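Local coordinates for twin-arginine translocation pathway signal protein (Burkholderia phytofirmans, PDB 2RJO), which probably serves as a periplasmic sugar-binding protein, holding beta-D-galactopyranose in the cleft between its two domains, as in solute receptors of ABC transporters, at residues Leu65-Arg78 against Ala89-Leu101. Residues are numbered along the deposited sequence; the frame is centred on the assembly and turned at random.
Sequences LVLNVDPNDSADAR and AYVTTIWNKPKDL. With GAL (beta-D-galactopyranose), chain B.
Strands 65-69 and 90-94 are the parallel neighbours of a beta-alpha-beta unit linked by helix 74-87, and their C-terminal ends open into the sugar pocket of this periplasmic-binding-protein fold. Five backbone hydrogen bonds, from Tyr90 N to Leu65 O through Ile94 N to Val69 O, join the strands. On the face bearing Leu67, Val69, Val91 and Thr93, Val91 CG2 sits 3.8 Å from Val69 CG1 and also touches Leu67 CD2. On the other face the buried Asn68 OD1 has no polar partner and meets Ile94 CG1 at 3.4 Å, while its ND2 bonds to the carbonyls of Leu256 and Gly257. Beyond the strands, Asn96 ND2 donates to Pro71 O (2.6 Å), nearly in line with the carbonyl but bent at the hydrogen (144°), with the acceptor tilted from the amide plane. Asn96 ND2 also reaches galactose O6 weakly (3.1 Å). That hydroxyl donates to Asp70 OD1 (2.8 Å); CG anti to the backbone N (chi1 -180°) places the carboxylate beside it. Asp70 OD2 lies at the Trp95 ring edge, 3.3 Å from CD1, and its hydrogen bond is to Tyr20 OH; galactose C4 lies over one ring face, offset toward the rim. Farther out, Leu101 CD2 packs on Ala77 CB, and Pro98 CB meets Arg78 NH2 obliquely. Galactose O6 is thus held from both loops, firmly by Asp70 and weakly by Asn96, whose amide Pro71 O helps fix.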
loop_
_atom_site.group_PDB
_atom_site.type_symbol
_atom_site.label_atom_id
_atom_site.label_comp_id
_atom_site.label_asym_id
_atom_site.label_seq_id
_atom_site.Cartn_x
_atom_site.Cartn_y
_atom_site.Cartn_z
ATOM N N LEU A 65 -15.950 17.459 6.371
ATOM C CA LEU A 65 -14.757 16.897 5.754
ATOM C C LEU A 65 -14.891 15.430 5.338
ATOM O O LEU A 65 -15.611 14.654 5.967
ATOM C CB LEU A 65 -13.586 17.060 6.736
ATOM C CG LEU A 65 -12.272 16.294 6.541
ATOM C CD1 LEU A 65 -11.459 16.899 5.418
ATOM C CD2 LEU A 65 -11.470 16.343 7.838
ATOM N N VAL A 66 -14.193 15.072 4.267
ATOM C CA VAL A 66 -14.167 13.707 3.763
ATOM C C VAL A 66 -12.697 13.297 3.731
ATOM O O VAL A 66 -11.911 13.824 2.946
ATOM C CB VAL A 66 -14.747 13.598 2.339
ATOM C CG1 VAL A 66 -14.573 12.179 1.814
ATOM C CG2 VAL A 66 -16.221 13.966 2.350
ATOM N N LEU A 67 -12.343 12.353 4.591
ATOM C CA LEU A 67 -10.971 11.889 4.710
ATOM C C LEU A 67 -10.682 10.490 4.164
ATOM O O LEU A 67 -11.427 9.546 4.426
ATOM C CB LEU A 67 -10.568 11.940 6.181
ATOM C CG LEU A 67 -9.166 11.451 6.523
ATOM C CD1 LEU A 67 -8.159 12.413 5.929
ATOM C CD2 LEU A 67 -9.006 11.366 8.020
ATOM N N ASN A 68 -9.597 10.371 3.401
ATOM C CA ASN A 68 -9.153 9.087 2.858
ATOM C C ASN A 68 -7.772 8.903 3.463
ATOM O O ASN A 68 -6.810 9.528 3.014
ATOM C CB ASN A 68 -9.054 9.125 1.331
ATOM C CG ASN A 68 -8.633 7.787 0.748
ATOM O OD1 ASN A 68 -8.775 6.756 1.398
ATOM N ND2 ASN A 68 -8.129 7.796 -0.485
ATOM N N VAL A 69 -7.672 8.049 4.478
ATOM C CA VAL A 69 -6.408 7.858 5.181
ATOM C C VAL A 69 -5.796 6.460 5.232
ATOM O O VAL A 69 -6.492 5.451 5.359
ATOM C CB VAL A 69 -6.543 8.367 6.645
ATOM C CG1 VAL A 69 -7.670 7.611 7.350
ATOM C CG2 VAL A 69 -5.230 8.187 7.403
ATOM N N ASP A 70 -4.471 6.438 5.141
ATOM C CA ASP A 70 -3.655 5.229 5.212
ATOM C C ASP A 70 -3.000 5.385 6.596
ATOM O O ASP A 70 -1.970 6.042 6.725
ATOM C CB ASP A 70 -2.580 5.269 4.112
ATOM C CG ASP A 70 -1.671 4.038 4.107
ATOM O OD1 ASP A 70 -1.467 3.412 5.170
ATOM O OD2 ASP A 70 -1.140 3.702 3.026
ATOM N N PRO A 71 -3.611 4.811 7.653
ATOM C CA PRO A 71 -3.069 4.906 9.014
ATOM C C PRO A 71 -1.612 4.477 9.140
ATOM O O PRO A 71 -1.235 3.403 8.676
ATOM C CB PRO A 71 -4.007 4.007 9.819
ATOM C CG PRO A 71 -5.306 4.193 9.124
ATOM C CD PRO A 71 -4.892 4.084 7.667
ATOM N N ASN A 72 -0.811 5.333 9.771
ATOM C CA ASN A 72 0.615 5.081 9.995
ATOM C C ASN A 72 0.798 3.713 10.661
ATOM O O ASN A 72 1.694 2.952 10.305
ATOM C CB ASN A 72 1.196 6.188 10.880
ATOM C CG ASN A 72 2.671 6.016 11.142
ATOM O OD1 ASN A 72 3.470 5.902 10.208
ATOM N ND2 ASN A 72 3.050 6.008 12.425
ATOM N N ASP A 73 -0.069 3.411 11.621
ATOM C CA ASP A 73 -0.040 2.132 12.329
ATOM C C ASP A 73 -1.495 1.702 12.481
ATOM O O ASP A 73 -2.405 2.527 12.402
ATOM C CB ASP A 73 0.618 2.278 13.715
ATOM C CG ASP A 73 1.951 1.524 13.822
ATOM O OD1 ASP A 73 2.147 0.547 13.054
ATOM O OD2 ASP A 73 2.800 1.892 14.686
ATOM N N SER A 74 -1.718 0.416 12.695
ATOM C CA SER A 74 -3.077 -0.091 12.838
ATOM C C SER A 74 -3.833 0.479 14.039
ATOM O O SER A 74 -5.060 0.537 14.028
ATOM C CB SER A 74 -3.049 -1.616 12.911
ATOM O OG SER A 74 -2.320 -2.126 11.806
ATOM N N ALA A 75 -3.108 0.905 15.066
ATOM C CA ALA A 75 -3.734 1.469 16.260
ATOM C C ALA A 75 -4.354 2.829 15.962
ATOM O O ALA A 75 -5.453 3.128 16.440
ATOM C CB ALA A 75 -2.707 1.613 17.374
ATOM N N ASP A 76 -3.649 3.644 15.175
ATOM C CA ASP A 76 -4.105 4.986 14.815
ATOM C C ASP A 76 -5.485 5.008 14.178
ATOM O O ASP A 76 -6.235 5.959 14.352
ATOM C CB ASP A 76 -3.118 5.632 13.843
ATOM C CG ASP A 76 -1.732 5.769 14.425
ATOM O OD1 ASP A 76 -1.622 6.313 15.541
ATOM O OD2 ASP A 76 -0.757 5.344 13.764
ATOM N N ALA A 77 -5.802 3.964 13.423
ATOM C CA ALA A 77 -7.088 3.867 12.736
ATOM C C ALA A 77 -8.307 4.087 13.624
ATOM O O ALA A 77 -9.217 4.827 13.250
ATOM C CB ALA A 77 -7.207 2.523 12.056
ATOM N N ARG A 78 -8.338 3.447 14.788
ATOM C CA ARG A 78 -9.488 3.590 15.666
ATOM C C ARG A 78 -9.669 5.016 16.153
ATOM O O ARG A 78 -10.768 5.562 16.086
ATOM C CB ARG A 78 -9.389 2.663 16.878
ATOM C CG ARG A 78 -10.696 2.593 17.685
ATOM C CD ARG A 78 -10.471 1.968 19.054
ATOM N NE ARG A 78 -9.649 0.765 18.981
ATOM C CZ ARG A 78 -10.050 -0.397 18.473
ATOM N NH1 ARG A 78 -11.276 -0.528 17.988
ATOM N NH2 ARG A 78 -9.215 -1.431 18.461
ATOM N N ALA A 89 -17.808 13.826 10.339
ATOM C CA ALA A 89 -17.118 13.731 9.057
ATOM C C ALA A 89 -17.201 12.285 8.555
ATOM O O ALA A 89 -17.666 11.401 9.275
ATOM C CB ALA A 89 -15.668 14.147 9.225
ATOM N N TYR A 90 -16.748 12.054 7.325
ATOM C CA TYR A 90 -16.767 10.721 6.725
ATOM C C TYR A 90 -15.339 10.286 6.423
ATOM O O TYR A 90 -14.547 11.069 5.888
ATOM C CB TYR A 90 -17.596 10.748 5.446
ATOM C CG TYR A 90 -19.073 10.935 5.711
ATOM C CD1 TYR A 90 -19.931 9.843 5.737
ATOM C CD2 TYR A 90 -19.595 12.191 6.032
ATOM C CE1 TYR A 90 -21.267 9.981 6.084
ATOM C CE2 TYR A 90 -20.940 12.342 6.385
ATOM C CZ TYR A 90 -21.768 11.223 6.410
ATOM O OH TYR A 90 -23.089 11.331 6.781
ATOM N N VAL A 91 -15.008 9.040 6.745
ATOM C CA VAL A 91 -13.646 8.567 6.533
ATOM C C VAL A 91 -13.529 7.179 5.926
ATOM O O VAL A 91 -14.338 6.293 6.198
ATOM C CB VAL A 91 -12.876 8.566 7.868
ATOM C CG1 VAL A 91 -13.535 7.584 8.838
ATOM C CG2 VAL A 91 -11.415 8.198 7.640
ATOM N N THR A 92 -12.498 7.006 5.109
ATOM C CA THR A 92 -12.208 5.737 4.460
ATOM C C THR A 92 -10.794 5.351 4.883
ATOM O O THR A 92 -9.898 6.191 4.904
ATOM C CB THR A 92 -12.276 5.864 2.917
ATOM O OG1 THR A 92 -13.648 5.881 2.506
ATOM C CG2 THR A 92 -11.565 4.696 2.233
ATOM N N THR A 93 -10.609 4.084 5.232
ATOM C CA THR A 93 -9.304 3.589 5.662
ATOM C C THR A 93 -8.636 2.742 4.587
ATOM O O THR A 93 -9.304 2.056 3.823
ATOM C CB THR A 93 -9.432 2.751 6.957
ATOM O OG1 THR A 93 -9.649 3.629 8.065
ATOM C CG2 THR A 93 -8.167 1.961 7.212
ATOM N N ILE A 94 -7.310 2.799 4.542
ATOM C CA ILE A 94 -6.539 2.035 3.573
ATOM C C ILE A 94 -5.429 1.256 4.272
ATOM O O ILE A 94 -4.660 1.831 5.032
ATOM C CB ILE A 94 -5.853 2.954 2.534
ATOM C CG1 ILE A 94 -6.854 3.959 1.958
ATOM C CG2 ILE A 94 -5.272 2.113 1.409
ATOM C CD1 ILE A 94 -7.923 3.328 1.100
ATOM N N TRP A 95 -5.355 -0.048 4.019
ATOM C CA TRP A 95 -4.297 -0.888 4.580
ATOM C C TRP A 95 -4.295 -1.230 6.071
ATOM O O TRP A 95 -4.479 -2.385 6.439
ATOM C CB TRP A 95 -2.917 -0.292 4.249
ATOM C CG TRP A 95 -2.488 -0.360 2.789
ATOM C CD1 TRP A 95 -2.065 0.680 2.015
ATOM C CD2 TRP A 95 -2.441 -1.525 1.948
ATOM N NE1 TRP A 95 -1.762 0.240 0.745
ATOM C CE2 TRP A 95 -1.982 -1.107 0.677
ATOM C CE3 TRP A 95 -2.741 -2.875 2.145
ATOM C CZ2 TRP A 95 -1.820 -1.997 -0.388
ATOM C CZ3 TRP A 95 -2.579 -3.764 1.074
ATOM C CH2 TRP A 95 -2.125 -3.316 -0.167
ATOM N N ASN A 96 -4.068 -0.234 6.924
ATOM C CA ASN A 96 -3.947 -0.475 8.365
ATOM C C ASN A 96 -5.141 -0.181 9.275
ATOM O O ASN A 96 -5.729 0.895 9.230
ATOM C CB ASN A 96 -2.731 0.293 8.913
ATOM C CG ASN A 96 -1.446 -0.001 8.159
ATOM O OD1 ASN A 96 -1.004 -1.142 8.077
ATOM N ND2 ASN A 96 -0.838 1.040 7.606
ATOM N N LYS A 97 -5.467 -1.154 10.118
ATOM C CA LYS A 97 -6.547 -1.030 11.083
ATOM C C LYS A 97 -6.576 -2.276 11.958
ATOM O O LYS A 97 -6.088 -3.338 11.558
ATOM C CB LYS A 97 -7.905 -0.891 10.387
ATOM C CG LYS A 97 -8.501 -2.213 9.915
ATOM C CD LYS A 97 -9.953 -2.047 9.488
ATOM C CE LYS A 97 -10.597 -3.387 9.147
ATOM N NZ LYS A 97 -10.752 -4.301 10.319
ATOM N N PRO A 98 -7.146 -2.160 13.170
ATOM C CA PRO A 98 -7.223 -3.314 14.070
ATOM C C PRO A 98 -8.217 -4.308 13.480
ATOM O O PRO A 98 -9.118 -3.922 12.742
ATOM C CB PRO A 98 -7.741 -2.707 15.375
ATOM C CG PRO A 98 -7.325 -1.254 15.288
ATOM C CD PRO A 98 -7.603 -0.932 13.848
ATOM N N LYS A 99 -8.068 -5.583 13.804
ATOM C CA LYS A 99 -8.988 -6.573 13.280
ATOM C C LYS A 99 -10.426 -6.271 13.710
ATOM O O LYS A 99 -11.355 -6.386 12.907
ATOM C CB LYS A 99 -8.586 -7.966 13.765
ATOM C CG LYS A 99 -9.438 -9.098 13.201
ATOM C CD LYS A 99 -9.216 -10.383 13.993
ATOM C CE LYS A 99 -10.087 -11.518 13.470
ATOM N NZ LYS A 99 -11.534 -11.127 13.448
ATOM N N ASP A 100 -10.607 -5.865 14.967
ATOM C CA ASP A 100 -11.946 -5.580 15.505
ATOM C C ASP A 100 -12.629 -4.323 14.993
ATOM O O ASP A 100 -13.844 -4.191 15.117
ATOM C CB ASP A 100 -11.917 -5.497 17.032
ATOM C CG ASP A 100 -11.333 -6.730 17.676
ATOM O OD1 ASP A 100 -11.299 -7.803 17.024
ATOM O OD2 ASP A 100 -10.909 -6.622 18.851
ATOM N N LEU A 101 -11.862 -3.395 14.437
ATOM C CA LEU A 101 -12.444 -2.159 13.930
ATOM C C LEU A 101 -13.145 -2.381 12.590
ATOM O O LEU A 101 -12.482 -2.608 11.572
ATOM C CB LEU A 101 -11.362 -1.098 13.761
ATOM C CG LEU A 101 -11.878 0.301 13.453
ATOM C CD1 LEU A 101 -12.664 0.806 14.653
ATOM C CD2 LEU A 101 -10.699 1.234 13.157
HETATM C C1 GAL B . 3.659 1.916 2.180
HETATM C C2 GAL B . 3.841 0.693 1.251
HETATM C C3 GAL B . 2.447 0.136 0.887
HETATM C C4 GAL B . 1.724 -0.268 2.184
HETATM C C5 GAL B . 1.620 1.012 3.062
HETATM C C6 GAL B . 0.919 0.652 4.355
HETATM O O1 GAL B . 4.956 2.428 2.537
HETATM O O2 GAL B . 4.514 1.094 0.059
HETATM O O3 GAL B . 2.579 -1.012 0.052
HETATM O O4 GAL B . 2.508 -1.249 2.862
HETATM O O5 GAL B . 2.954 1.523 3.391
HETATM O O6 GAL B . 0.827 1.828 5.136
#